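Local atomic coordinates of endoglucanase EG-II (Hypocrea jecorina, PDB entry 3QR3), a protein that hydrolyses internal beta-1,4-glucosidic bonds of cellulose, as an endo-acting cellulase whose catalytic domain is a TIM barrel of glycoside hydrolase family 5. Residues 48-51 against 52-56; 265-268 against 269-272; 271-274 against 275-279; 318-321 against 322-326. All coordinates share one frame; numbering follows the deposited sequence. Where two conformers were deposited one is given.

Contact 1: 48-51 against 52-56; sequences MQHF and VNEDG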
loop_
_atom_site.group_PDB
_atom_site.type_symbol
_atom_site.label_atom_id
_atom_site.label_comp_id
_atom_site.label_asym_id
_atom_site.label_seq_id
_atom_site.Cartn_x
_atom_site.Cartn_y
_atom_site.Cartn_z
ATOM N N MET A 48 -4.373 -13.810 5.907
ATOM C CA MET A 48 -3.457 -13.929 4.767
ATOM C C MET A 48 -3.353 -15.374 4.266
ATOM O O MET A 48 -3.322 -15.621 3.063
ATOM C CB MET A 48 -2.071 -13.383 5.117
ATOM C CG MET A 48 -2.019 -11.857 5.243
ATOM S SD MET A 48 -0.335 -11.217 5.368
ATOM C CE MET A 48 0.114 -11.769 7.012
ATOM N N GLN A 49 -3.308 -16.326 5.192
ATOM C CA GLN A 49 -3.178 -17.729 4.805
ATOM C C GLN A 49 -4.392 -18.170 3.979
ATOM O O GLN A 49 -4.252 -18.849 2.963
ATOM C CB GLN A 49 -3.001 -18.618 6.037
ATOM C CG GLN A 49 -2.784 -20.086 5.714
ATOM C CD GLN A 49 -2.789 -20.962 6.953
ATOM O OE1 GLN A 49 -2.064 -21.952 7.027
ATOM N NE2 GLN A 49 -3.614 -20.600 7.934
ATOM N N HIS A 50 -5.578 -17.769 4.419
ATOM C CA HIS A 50 -6.800 -17.990 3.653
ATOM C C HIS A 50 -6.734 -17.335 2.267
ATOM O O HIS A 50 -7.053 -17.962 1.258
ATOM C CB HIS A 50 -8.009 -17.462 4.431
ATOM C CG HIS A 50 -9.159 -17.055 3.566
ATOM N ND1 HIS A 50 -9.948 -17.968 2.894
ATOM C CD2 HIS A 50 -9.663 -15.833 3.271
ATOM C CE1 HIS A 50 -10.886 -17.325 2.221
ATOM N NE2 HIS A 50 -10.734 -16.028 2.430
ATOM N N PHE A 51 -6.341 -16.069 2.226
ATOM C CA PHE A 51 -6.252 -15.340 0.966
ATOM C C PHE A 51 -5.311 -16.024 -0.018
ATOM O O PHE A 51 -5.598 -16.095 -1.210
ATOM C CB PHE A 51 -5.808 -13.893 1.210
ATOM C CG PHE A 51 -6.905 -13.003 1.729
ATOM C CD1 PHE A 51 -8.149 -12.998 1.121
ATOM C CD2 PHE A 51 -6.686 -12.163 2.813
ATOM C CE1 PHE A 51 -9.161 -12.173 1.585
ATOM C CE2 PHE A 51 -7.690 -11.334 3.279
ATOM C CZ PHE A 51 -8.929 -11.342 2.670
ATOM N N VAL A 52 -4.192 -16.538 0.484
ATOM C CA VAL A 52 -3.202 -17.173 -0.377
ATOM C C VAL A 52 -3.680 -18.559 -0.813
ATOM O O VAL A 52 -3.599 -18.912 -1.991
ATOM C CB VAL A 52 -1.818 -17.292 0.313
ATOM C CG1 VAL A 52 -0.867 -18.174 -0.515
ATOM C CG2 VAL A 52 -1.208 -15.908 0.534
ATOM N N ASN A 53 -4.190 -19.337 0.135
ATOM C CA ASN A 53 -4.547 -20.730 -0.132
ATOM C C ASN A 53 -5.843 -20.900 -0.912
ATOM O O ASN A 53 -5.943 -21.776 -1.770
ATOM C CB ASN A 53 -4.629 -21.526 1.171
ATOM C CG ASN A 53 -3.276 -21.782 1.767
ATOM O OD1 ASN A 53 -2.259 -21.568 1.114
ATOM N ND2 ASN A 53 -3.247 -22.245 3.011
ATOM N N GLU A 54 -6.826 -20.057 -0.614
ATOM C CA GLU A 54 -8.152 -20.198 -1.197
ATOM C C GLU A 54 -8.438 -19.186 -2.318
ATOM O O GLU A 54 -9.190 -19.477 -3.249
ATOM C CB GLU A 54 -9.196 -20.075 -0.090
ATOM C CG GLU A 54 -10.621 -20.339 -0.525
ATOM C CD GLU A 54 -11.541 -20.547 0.665
ATOM O OE1 GLU A 54 -11.177 -21.352 1.552
ATOM O OE2 GLU A 54 -12.618 -19.907 0.715
ATOM N N ASP A 55 -7.812 -18.012 -2.249
ATOM C CA ASP A 55 -8.161 -16.907 -3.140
ATOM C C ASP A 55 -7.055 -16.517 -4.109
ATOM O O ASP A 55 -7.147 -15.486 -4.775
ATOM C CB ASP A 55 -8.573 -15.682 -2.315
ATOM C CG ASP A 55 -9.904 -15.870 -1.642
ATOM O OD1 ASP A 55 -10.625 -16.808 -2.042
ATOM O OD2 ASP A 55 -10.229 -15.087 -0.722
ATOM N N GLY A 56 -6.008 -17.332 -4.177
ATOM C CA GLY A 56 -4.964 -17.155 -5.169
ATOM C C GLY A 56 -4.228 -15.828 -5.094
ATOM O O GLY A 56 -3.677 -15.353 -6.091
#
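His50 and Glu54 both carry their CG anti to the backbone N, with chi1 153° in His50, and this brings the imidazole beside the glutamate one helical turn on. Asp55 turns the other way, with CG anti to its carbonyl carbon. Its OD2 then lies near both His50 and Phe51. The Glu54 carboxylate stands at the edge of the His50 ring, its plane 87° from the ring plane. OE2 of Glu54 is 3.5 Å from CE1 of His50. No hydrogen bond joins them. OD2 of Asp55 approaches NE2 of His50 obliquely at 3.3 Å, but the angle is too poor for a bond. NE2 bonds instead to OD2 of Asp317, and the ring stacks on Trp315. With an alanine in place of His50, Asp317 would probably lose its imidazole partner and a gap would open beside Trp315. The Phe51 ring meets OD2 of Asp55 at its edge, with CD1 3.5 Å away. On the outer side, CG of Gln49 touches ND2 of Asn53 at 3.5 Å, with the amide planes 47° apart.

All this lies on the last turns of helix 44-55, which packs against the barrel through Phe51 on Val8 and Phe60. The N-H groups of Val52, Asn53 and Glu54 bond to the carbonyls four residues back. The bond from Asp55 N to Phe51 O is weak, at 3.1 Å, and Gly56 then leaves the helix with positive phi. The carboxylates of Asp55 and Asp317 crowd together near NE2, while ND1 is buried without a partner. A long, weak ion pair with Lys328 may soften the charge on Asp55.

Contact 2: 265-268 against 269-272; sequences NVQS and CIQD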
loop_
_atom_site.group_PDB
_atom_site.type_symbol
_atom_site.label_atom_id
_atom_site.label_comp_id
_atom_site.label_asym_id
_atom_site.label_seq_id
_atom_site.Cartn_x
_atom_site.Cartn_y
_atom_site.Cartn_z
ATOM N N ASN A 265 -19.775 -3.858 -0.379
ATOM C CA ASN A 265 -20.141 -5.206 -0.781
ATOM C C ASN A 265 -21.569 -5.195 -1.325
ATOM O O ASN A 265 -22.478 -5.752 -0.723
ATOM C CB ASN A 265 -19.996 -6.164 0.396
ATOM C CG ASN A 265 -18.555 -6.340 0.810
ATOM O OD1 ASN A 265 -17.762 -6.939 0.080
ATOM N ND2 ASN A 265 -18.195 -5.795 1.972
ATOM N N VAL A 266 -21.743 -4.520 -2.457
ATOM C CA VAL A 266 -23.047 -4.275 -3.058
ATOM C C VAL A 266 -22.947 -4.426 -4.580
ATOM O O VAL A 266 -21.849 -4.368 -5.150
ATOM C CB VAL A 266 -23.551 -2.854 -2.731
ATOM C CG1 VAL A 266 -23.794 -2.704 -1.240
ATOM C CG2 VAL A 266 -22.545 -1.808 -3.218
ATOM N N GLN A 267 -24.094 -4.600 -5.232
ATOM C CA GLN A 267 -24.135 -4.895 -6.668
ATOM C C GLN A 267 -23.405 -3.875 -7.541
ATOM O O GLN A 267 -22.690 -4.256 -8.472
ATOM C CB GLN A 267 -25.583 -5.038 -7.147
ATOM C CG GLN A 267 -25.702 -5.572 -8.568
ATOM C CD GLN A 267 -25.080 -6.954 -8.726
ATOM O OE1 GLN A 267 -25.248 -7.822 -7.870
ATOM N NE2 GLN A 267 -24.361 -7.161 -9.824
ATOM N N SER A 268 -23.586 -2.585 -7.263
ATOM C CA SER A 268 -22.921 -1.545 -8.063
ATOM C C SER A 268 -21.404 -1.723 -8.110
ATOM O O SER A 268 -20.776 -1.512 -9.151
ATOM C CB SER A 268 -23.270 -0.142 -7.554
ATOM O OG SER A 268 -22.778 0.077 -6.242
ATOM N N CYS A 269 -20.815 -2.112 -6.978
ATOM C CA CYS A 269 -19.367 -2.306 -6.902
ATOM C C CYS A 269 -18.941 -3.651 -7.474
ATOM O O CYS A 269 -17.869 -3.767 -8.073
ATOM C CB CYS A 269 -18.872 -2.168 -5.467
ATOM S SG CYS A 269 -19.207 -0.542 -4.769
ATOM N N ILE A 270 -19.771 -4.671 -7.283
ATOM C CA ILE A 270 -19.507 -5.967 -7.895
ATOM C C ILE A 270 -19.392 -5.795 -9.402
ATOM O O ILE A 270 -18.543 -6.409 -10.041
ATOM C CB ILE A 270 -20.580 -7.010 -7.530
ATOM C CG1 ILE A 270 -20.379 -7.461 -6.076
ATOM C CG2 ILE A 270 -20.518 -8.195 -8.493
ATOM C CD1 ILE A 270 -21.487 -8.342 -5.524
ATOM N N GLN A 271 -20.224 -4.928 -9.971
ATOM C CA GLN A 271 -20.131 -4.656 -11.401
ATOM C C GLN A 271 -18.924 -3.782 -11.742
ATOM O O GLN A 271 -18.105 -4.165 -12.575
ATOM C CB GLN A 271 -21.419 -4.034 -11.956
ATOM C CG GLN A 271 -21.286 -3.626 -13.427
ATOM C CD GLN A 271 -22.608 -3.237 -14.072
ATOM O OE1 GLN A 271 -22.633 -2.573 -15.110
ATOM N NE2 GLN A 271 -23.709 -3.650 -13.459
ATOM N N ASP A 272 -18.804 -2.623 -11.094
ATOM C CA ASP A 272 -17.740 -1.669 -11.413
ATOM C C ASP A 272 -16.336 -2.157 -11.065
ATOM O O ASP A 272 -15.388 -1.931 -11.818
ATOM C CB ASP A 272 -18.004 -0.311 -10.755
ATOM C CG ASP A 272 -19.189 0.418 -11.371
ATOM O OD1 ASP A 272 -19.746 -0.083 -12.372
ATOM O OD2 ASP A 272 -19.565 1.494 -10.853
HETATM O O HOH W 1 -25.233 -4.914 -11.782
#
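Gln267 and Ile270 cross at about a right angle on the first turn of helix 267-281. The Gln267 chain bends at chi2 (60°), which carries its amide back over the helix. There NE2 comes within 4.2 Å of CG2 of Ile270. The same NE2 donates to a water at 3.1 Å. In the conformer given for Gln271, that water may also accept a weak bond from its NE2, which would link two amides one turn apart on the exposed side.

Val266 sits at the N-cap position. It has no polar side chain to cap with, but its carbonyl starts the helical bonding. Ile270 N reaches Val266 O at 3.0 Å. Cys269 N makes a weaker bond to the same oxygen. CG1 of Ile270 rests 3.5 Å from Val266 O. CG2 of Val266 packs on SG of Cys269 at 3.9 Å, and this sulfur forms the disulfide to Cys233.

OG of Ser268 lies between its own backbone N and carbonyl carbon (chi1 65°). It turns to the loop that holds Cys233 and bonds to OE1 of Glu232 and to N of Cys233. Further along, Asp272 N bonds to Ser268 O, and CG of Asp272 lies 3.3 Å from that oxygen.

The turn opens the helix of a beta-alpha-beta unit of the barrel, between strands 256-261 and 287-296. The serine hydroxyl, held by Glu232 and the backbone of Cys233, and the disulfide together fix this turn to the 232-233 loop.

Contact 3: 271-274 against 275-279; sequences QDMC and QQIQY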
loop_
_atom_site.group_PDB
_atom_site.type_symbol
_atom_site.label_atom_id
_atom_site.label_comp_id
_atom_site.label_asym_id
_atom_site.label_seq_id
_atom_site.Cartn_x
_atom_site.Cartn_y
_atom_site.Cartn_z
ATOM N N GLN A 271 -20.224 -4.928 -9.971
ATOM C CA GLN A 271 -20.131 -4.656 -11.401
ATOM C C GLN A 271 -18.924 -3.782 -11.742
ATOM O O GLN A 271 -18.105 -4.165 -12.575
ATOM C CB GLN A 271 -21.419 -4.034 -11.956
ATOM C CG GLN A 271 -21.286 -3.626 -13.427
ATOM C CD GLN A 271 -22.608 -3.237 -14.072
ATOM O OE1 GLN A 271 -22.633 -2.573 -15.110
ATOM N NE2 GLN A 271 -23.709 -3.650 -13.459
ATOM N N ASP A 272 -18.804 -2.623 -11.094
ATOM C CA ASP A 272 -17.740 -1.669 -11.413
ATOM C C ASP A 272 -16.336 -2.157 -11.065
ATOM O O ASP A 272 -15.388 -1.931 -11.818
ATOM C CB ASP A 272 -18.004 -0.311 -10.755
ATOM C CG ASP A 272 -19.189 0.418 -11.371
ATOM O OD1 ASP A 272 -19.746 -0.083 -12.372
ATOM O OD2 ASP A 272 -19.565 1.494 -10.853
ATOM N N MET A 273 -16.192 -2.817 -9.926
ATOM C CA MET A 273 -14.882 -3.313 -9.534
ATOM C C MET A 273 -14.421 -4.408 -10.476
ATOM O O MET A 273 -13.236 -4.508 -10.788
ATOM C CB MET A 273 -14.880 -3.832 -8.101
ATOM C CG MET A 273 -13.539 -4.423 -7.681
ATOM S SD MET A 273 -12.214 -3.187 -7.679
ATOM C CE MET A 273 -12.643 -2.204 -6.242
ATOM N N CYS A 274 -15.353 -5.240 -10.928
ATOM C CA CYS A 274 -14.966 -6.326 -11.805
ATOM C C CYS A 274 -14.546 -5.778 -13.171
ATOM O O CYS A 274 -13.605 -6.276 -13.764
ATOM C CB CYS A 274 -16.060 -7.395 -11.902
ATOM S SG CYS A 274 -16.148 -8.448 -10.395
ATOM N N GLN A 275 -15.228 -4.739 -13.646
ATOM C CA GLN A 275 -14.815 -4.051 -14.867
ATOM C C GLN A 275 -13.429 -3.440 -14.699
ATOM O O GLN A 275 -12.594 -3.539 -15.587
ATOM C CB GLN A 275 -15.829 -2.970 -15.256
ATOM C CG GLN A 275 -17.155 -3.560 -15.712
ATOM C CD GLN A 275 -18.231 -2.521 -15.932
ATOM O OE1 GLN A 275 -18.062 -1.346 -15.606
ATOM N NE2 GLN A 275 -19.358 -2.955 -16.482
ATOM N N GLN A 276 -13.186 -2.819 -13.548
ATOM C CA GLN A 276 -11.902 -2.192 -13.295
ATOM C C GLN A 276 -10.785 -3.229 -13.324
ATOM O O GLN A 276 -9.773 -3.052 -14.005
ATOM C CB GLN A 276 -11.898 -1.470 -11.941
ATOM C CG GLN A 276 -10.618 -0.648 -11.725
ATOM C CD GLN A 276 -10.537 -0.052 -10.335
ATOM O OE1 GLN A 276 -10.206 -0.738 -9.367
ATOM N NE2 GLN A 276 -10.833 1.231 -10.230
ATOM N N ILE A 277 -10.982 -4.305 -12.572
ATOM C CA ILE A 277 -9.998 -5.373 -12.464
ATOM C C ILE A 277 -9.753 -6.026 -13.818
ATOM O O ILE A 277 -8.620 -6.371 -14.158
ATOM C CB ILE A 277 -10.470 -6.452 -11.470
ATOM C CG1 ILE A 277 -10.641 -5.841 -10.081
ATOM C CG2 ILE A 277 -9.478 -7.608 -11.413
ATOM C CD1 ILE A 277 -9.396 -5.168 -9.562
ATOM N N GLN A 278 -10.817 -6.199 -14.594
ATOM C CA GLN A 278 -10.669 -6.826 -15.894
ATOM C C GLN A 278 -9.751 -5.978 -16.775
ATOM O O GLN A 278 -8.893 -6.510 -17.479
ATOM C CB GLN A 278 -12.019 -7.033 -16.580
ATOM C CG GLN A 278 -11.866 -7.665 -17.960
ATOM C CD GLN A 278 -13.156 -7.672 -18.760
ATOM O OE1 GLN A 278 -13.366 -8.544 -19.601
ATOM N NE2 GLN A 278 -14.024 -6.695 -18.506
ATOM N N TYR A 279 -9.926 -4.661 -16.719
ATOM C CA TYR A 279 -9.104 -3.772 -17.528
ATOM C C TYR A 279 -7.641 -3.819 -17.097
ATOM O O TYR A 279 -6.737 -3.769 -17.933
ATOM C CB TYR A 279 -9.637 -2.333 -17.532
ATOM C CG TYR A 279 -8.875 -1.453 -18.516
ATOM C CD1 TYR A 279 -9.181 -1.469 -19.875
ATOM C CD2 TYR A 279 -7.835 -0.631 -18.087
ATOM C CE1 TYR A 279 -8.476 -0.683 -20.783
ATOM C CE2 TYR A 279 -7.123 0.164 -18.987
ATOM C CZ TYR A 279 -7.452 0.127 -20.334
ATOM O OH TYR A 279 -6.755 0.904 -21.223
#
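Gln275 lies beside Gln271, in the conformer given for the latter, on helix 267-281, the helical leg of a beta-alpha-beta unit in the TIM barrel. Its CB is 3.6 Å from Asp272 O. CG then passes Gln271 O at 3.3 Å, because chi1 of -69° sets it beside the backbone N. From there the chain runs extended next to the Gln271 side chain, the two pointing the same way. CD is 4.1 Å from CG of Gln271. At the tip, NE2 is 3.7 Å from that same CG. Its approach to OE1 of Gln271, at 3.6 Å, is tentative, since Gln271 has a second conformer. The amide planes are 71° apart, and no hydrogen bond is made between them. The other branch, OE1, accepts a hydrogen bond from ND2 of Asn236, which fixes which way the amide is turned. Replacing Gln275 with an alanine is likely to leave ND2 of Asn236 without this acceptor.

Met273 and Ile277 form an apolar patch on the buried side. Met273 has CG anti to its backbone N, then bends at chi2 and chi3. This folds the thioether towards Ile277, which crosses it obliquely. Met273 also touches Leu320 and Cys324 of helix 319-325, and Thr261 of strand 256-261. Cys274, on the next position, forms the disulfide to Cys324.

Regular i to i+4 bonds run through the turn, from Gln275 N to Gln271 O as far as Gln278 N to Cys274 O. Ile277 N donates to Met273 O at 2.9 Å, and the sulfur SD of Met273 lies 3.9 Å from CG1 of Ile277.

Contact 4: 318-321 against 322-326; sequences TSLV and SSCLA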
loop_
_atom_site.group_PDB
_atom_site.type_symbol
_atom_site.label_atom_id
_atom_site.label_comp_id
_atom_site.label_asym_id
_atom_site.label_seq_id
_atom_site.Cartn_x
_atom_site.Cartn_y
_atom_site.Cartn_z
ATOM N N THR A 318 -16.052 -11.661 1.899
ATOM C CA THR A 318 -17.117 -10.709 1.609
ATOM C C THR A 318 -17.492 -10.866 0.139
ATOM O O THR A 318 -16.769 -11.502 -0.621
ATOM C CB THR A 318 -16.698 -9.246 1.925
ATOM O OG1 THR A 318 -15.794 -8.762 0.920
ATOM C CG2 THR A 318 -16.040 -9.167 3.293
ATOM N N SER A 319 -18.620 -10.305 -0.269
ATOM C CA SER A 319 -19.071 -10.499 -1.638
ATOM C C SER A 319 -18.150 -9.830 -2.677
ATOM O O SER A 319 -17.932 -10.374 -3.766
ATOM C CB SER A 319 -20.531 -10.055 -1.806
ATOM O OG SER A 319 -20.703 -8.698 -1.456
ATOM N N LEU A 320 -17.587 -8.674 -2.346
ATOM C CA LEU A 320 -16.718 -7.994 -3.308
ATOM C C LEU A 320 -15.416 -8.767 -3.506
ATOM O O LEU A 320 -14.936 -8.918 -4.631
ATOM C CB LEU A 320 -16.430 -6.546 -2.888
ATOM C CG LEU A 320 -15.711 -5.721 -3.966
ATOM C CD1 LEU A 320 -16.639 -5.433 -5.127
ATOM C CD2 LEU A 320 -15.185 -4.419 -3.406
ATOM N N VAL A 321 -14.835 -9.262 -2.419
ATOM C CA VAL A 321 -13.620 -10.066 -2.531
ATOM C C VAL A 321 -13.904 -11.337 -3.342
ATOM O O VAL A 321 -13.228 -11.623 -4.341
ATOM C CB VAL A 321 -13.057 -10.445 -1.158
ATOM C CG1 VAL A 321 -12.001 -11.542 -1.291
ATOM C CG2 VAL A 321 -12.477 -9.206 -0.450
ATOM N N SER A 322 -14.922 -12.079 -2.911
ATOM C CA SER A 322 -15.282 -13.341 -3.539
ATOM C C SER A 322 -15.599 -13.163 -5.020
ATOM O O SER A 322 -15.124 -13.934 -5.857
ATOM C CB SER A 322 -16.478 -13.970 -2.818
ATOM O OG SER A 322 -16.940 -15.100 -3.520
ATOM N N SER A 323 -16.391 -12.141 -5.340
ATOM C CA SER A 323 -16.836 -11.919 -6.715
ATOM C C SER A 323 -15.800 -11.233 -7.617
ATOM O O SER A 323 -15.817 -11.450 -8.819
ATOM C CB SER A 323 -18.123 -11.080 -6.743
ATOM O OG SER A 323 -19.138 -11.622 -5.906
ATOM N N CYS A 324 -14.904 -10.414 -7.060
ATOM C CA CYS A 324 -14.071 -9.546 -7.898
ATOM C C CYS A 324 -12.563 -9.617 -7.675
ATOM O O CYS A 324 -11.790 -9.580 -8.633
ATOM C CB CYS A 324 -14.534 -8.091 -7.774
ATOM S SG CYS A 324 -16.187 -7.806 -8.422
ATOM N N LEU A 325 -12.132 -9.689 -6.424
ATOM C CA LEU A 325 -10.702 -9.638 -6.145
ATOM C C LEU A 325 -10.041 -11.004 -6.184
ATOM O O LEU A 325 -8.908 -11.134 -6.658
ATOM C CB LEU A 325 -10.443 -8.968 -4.797
ATOM C CG LEU A 325 -11.051 -7.573 -4.695
ATOM C CD1 LEU A 325 -10.697 -6.938 -3.363
ATOM C CD2 LEU A 325 -10.568 -6.705 -5.849
ATOM N N ALA A 326 -10.751 -12.011 -5.684
ATOM C CA ALA A 326 -10.208 -13.352 -5.535
ATOM C C ALA A 326 -9.856 -13.961 -6.882
ATOM O O ALA A 326 -10.471 -13.648 -7.894
ATOM C CB ALA A 326 -11.201 -14.247 -4.798
#
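Leu325 lies where the short helix 319-325 widens into a pi-type turn over residues 322-325, and Val321 O accepts the bond from Ala326 N that goes with it. The helix begins regularly, after Thr318 at the N-cap position, with Ser322 N bonded to Thr318 O. Near the end the pattern shifts. Ala326 N reaches Val321 O, five residues back, at 2.8 Å and 162°. Leu325 N is shared, with weak bonds to both Val321 O and Leu320 O, the latter longer. Cys324 N bonds to Leu320 O at 2.9 Å. Ala326 then leaves helical geometry.

The Ser323 hydroxyl folds back on its own helix. With chi1 -52°, OG stands beside the backbone N and donates to Ser319 O at 2.8 Å. The N-H of Ser323 reaches the same oxygen, from the opposite face of the carbonyl plane. Two bonds from one residue thus grip Ser319 O.

The apolar side chains meet in pairs along the helix. CD1 of Leu320 meets SG of Cys324 at 4.1 Å, in the conformer given for the cysteine. CG2 of Val321 meets CD1 of Leu325 at the same distance, the two side chains crossing at about a right angle. Val321 also packs on Phe51 and Asp55 of helix 44-55.

At the start, OG1 of Thr318 and N of Leu320 both bond to OD1 of Asn265. The side chain of Asn265 thus takes up an N-H at the open first turn. At the far end, the disulfide of Cys324 ties the widened turn covalently to helix 267-281.

How the contacts relate
Contact 4 touches each of the other three. It meets contact 1 through Phe51 and Asp55, where CG of Asp55 is 3.8 Å from CB of Ala326. It meets contact 2 at Asn265 and joins contact 3 by the disulfide, with SG of Cys274 2.1 Å from SG of Cys324. Contacts 2 and 3 are successive turns of helix 267-281 and share Gln271 and Asp272; their centres are about 9 Å apart. Contacts 1 and 2 do not touch, their nearest atoms being about 10 Å apart. Helix 319-325 thus touches both helix 44-55 and helix 267-281. A magnesium ion lies about 4 Å from the side chain of Gln49 in contact 1.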